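Local structure of SPbeta prophage-derived uncharacterized protein YomS (Bacillus subtilis, 6I5O) at residues S69-K73 and T74-L78. The protein is of unknown function but is encoded in the lytic cassette of the SPbeta prophage and forms an assembly of five chains. Numbering follows the deposited sequence.
Sequences SGTNK and TDFQL
Asn72 N donates to Gln77 O over 2.8 Å with a nearly straight N-H...O angle of 175°, whereas Phe76 N to Asn72 O is bent to 129° and therefore weak. Beyond them Thr71 and Leu78 form an antiparallel non-hydrogen-bonded pair, flanked by a CA-H...O contact from Leu78 CA to Gly70 O at 3.3 Å.

One polar side-chain anchor is the carboxamide of Asn72. CG lies anti to the backbone N and beside the carbonyl carbon, which turns OD1 toward the next residues of the chain; it accepts from Thr74 N at 2.8 Å, the donor tilted 20° from the carbonyl plane. One water also donates to this OD1 and to Thr74 OG1, which has a further partner in Ala67 O of a neighbouring subunit. This is a beta-hairpin connection from strand 65-72 to strand 78-79, and it contains an Asx turn: Asp75 OD1 takes Gln77 N at 2.9 Å, met from above the carboxylate plane. The same oxygen packs 3.4 Å from Asn72 CB.

Van der Waals contacts lie on the face of Thr71 and Leu78. Thr71 CG2 meets the edge of the Phe76 ring, 4.0 Å from CD1, while Thr71 OG1 lies 3.4 Å from Leu78 CD2, the two side chains running side by side.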
loop_
_atom_site.group_PDB
_atom_site.type_symbol
_atom_site.label_atom_id
_atom_site.label_comp_id
_atom_site.label_asym_id
_atom_site.label_seq_id
_atom_site.Cartn_x
_atom_site.Cartn_y
_atom_site.Cartn_z
ATOM N N SER A 69 -11.476 11.508 7.036
ATOM C CA SER A 69 -11.890 10.945 5.722
ATOM C C SER A 69 -11.572 9.452 5.636
ATOM O O SER A 69 -10.536 8.985 6.119
ATOM C CB SER A 69 -11.266 11.712 4.596
ATOM O OG SER A 69 -11.951 12.927 4.402
ATOM N N GLY A 70 -12.460 8.753 4.967
ATOM C CA GLY A 70 -12.298 7.354 4.582
ATOM C C GLY A 70 -12.785 7.148 3.184
ATOM O O GLY A 70 -13.123 8.121 2.475
ATOM N N THR A 71 -12.760 5.878 2.804
ATOM C CA THR A 71 -13.051 5.455 1.416
ATOM C C THR A 71 -14.287 4.571 1.401
ATOM O O THR A 71 -14.335 3.582 2.123
ATOM C CB THR A 71 -11.862 4.757 0.779
ATOM O OG1 THR A 71 -10.714 5.628 0.893
ATOM C CG2 THR A 71 -12.114 4.407 -0.659
ATOM N N ASN A 72 -15.254 4.940 0.561
ATOM C CA ASN A 72 -16.506 4.159 0.412
ATOM C C ASN A 72 -16.176 2.914 -0.413
ATOM O O ASN A 72 -15.676 3.079 -1.551
ATOM C CB ASN A 72 -17.558 5.064 -0.207
ATOM C CG ASN A 72 -18.905 4.444 -0.400
ATOM O OD1 ASN A 72 -19.032 3.235 -0.629
ATOM N ND2 ASN A 72 -19.969 5.260 -0.334
ATOM N N LYS A 73 -16.477 1.739 0.112
ATOM C CA LYS A 73 -16.094 0.493 -0.605
ATOM C C LYS A 73 -16.980 0.251 -1.819
ATOM O O LYS A 73 -16.595 -0.611 -2.648
ATOM C CB LYS A 73 -16.136 -0.727 0.301
ATOM C CG LYS A 73 -15.150 -0.684 1.424
ATOM C CD LYS A 73 -15.085 -1.928 2.235
ATOM C CE LYS A 73 -14.308 -3.040 1.618
ATOM N NZ LYS A 73 -12.854 -2.720 1.724
ATOM N N THR A 74 -18.095 0.940 -1.992
ATOM C CA THR A 74 -18.978 0.747 -3.156
ATOM C C THR A 74 -18.394 1.441 -4.372
ATOM O O THR A 74 -18.466 0.873 -5.510
ATOM C CB THR A 74 -20.420 1.170 -2.870
ATOM O OG1 THR A 74 -20.942 0.224 -1.914
ATOM C CG2 THR A 74 -21.261 1.174 -4.118
ATOM N N ASP A 75 -17.917 2.657 -4.225
ATOM C CA ASP A 75 -17.539 3.467 -5.408
ATOM C C ASP A 75 -16.151 4.115 -5.273
ATOM O O ASP A 75 -15.810 4.948 -6.124
ATOM C CB ASP A 75 -18.627 4.497 -5.635
ATOM C CG ASP A 75 -18.864 5.445 -4.477
ATOM O OD1 ASP A 75 -18.058 5.451 -3.512
ATOM O OD2 ASP A 75 -19.903 6.167 -4.486
ATOM N N PHE A 76 -15.412 3.803 -4.223
ATOM C CA PHE A 76 -14.086 4.381 -3.918
ATOM C C PHE A 76 -14.177 5.899 -3.726
ATOM O O PHE A 76 -13.113 6.529 -3.771
ATOM C CB PHE A 76 -13.050 3.977 -4.981
ATOM C CG PHE A 76 -12.725 2.514 -4.971
ATOM C CD1 PHE A 76 -12.347 1.889 -3.804
ATOM C CD2 PHE A 76 -12.879 1.730 -6.089
ATOM C CE1 PHE A 76 -12.024 0.542 -3.772
ATOM C CE2 PHE A 76 -12.529 0.391 -6.071
ATOM C CZ PHE A 76 -12.122 -0.217 -4.911
ATOM N N GLN A 77 -15.325 6.462 -3.430
ATOM C CA GLN A 77 -15.389 7.906 -3.137
ATOM C C GLN A 77 -14.813 8.171 -1.731
ATOM O O GLN A 77 -14.916 7.332 -0.816
ATOM C CB GLN A 77 -16.822 8.410 -3.281
ATOM C CG GLN A 77 -17.269 8.395 -4.753
ATOM C CD GLN A 77 -16.402 9.257 -5.664
ATOM O OE1 GLN A 77 -16.380 10.499 -5.545
ATOM N NE2 GLN A 77 -15.648 8.603 -6.546
ATOM N N LEU A 78 -14.225 9.330 -1.577
ATOM C CA LEU A 78 -13.646 9.772 -0.306
ATOM C C LEU A 78 -14.671 10.626 0.408
ATOM O O LEU A 78 -15.416 11.376 -0.237
ATOM C CB LEU A 78 -12.364 10.581 -0.577
ATOM C CG LEU A 78 -11.371 9.860 -1.481
ATOM C CD1 LEU A 78 -10.142 10.716 -1.710
ATOM C CD2 LEU A 78 -10.998 8.529 -0.905
HETATM O O HOH W 1 -20.217 0.996 0.646
#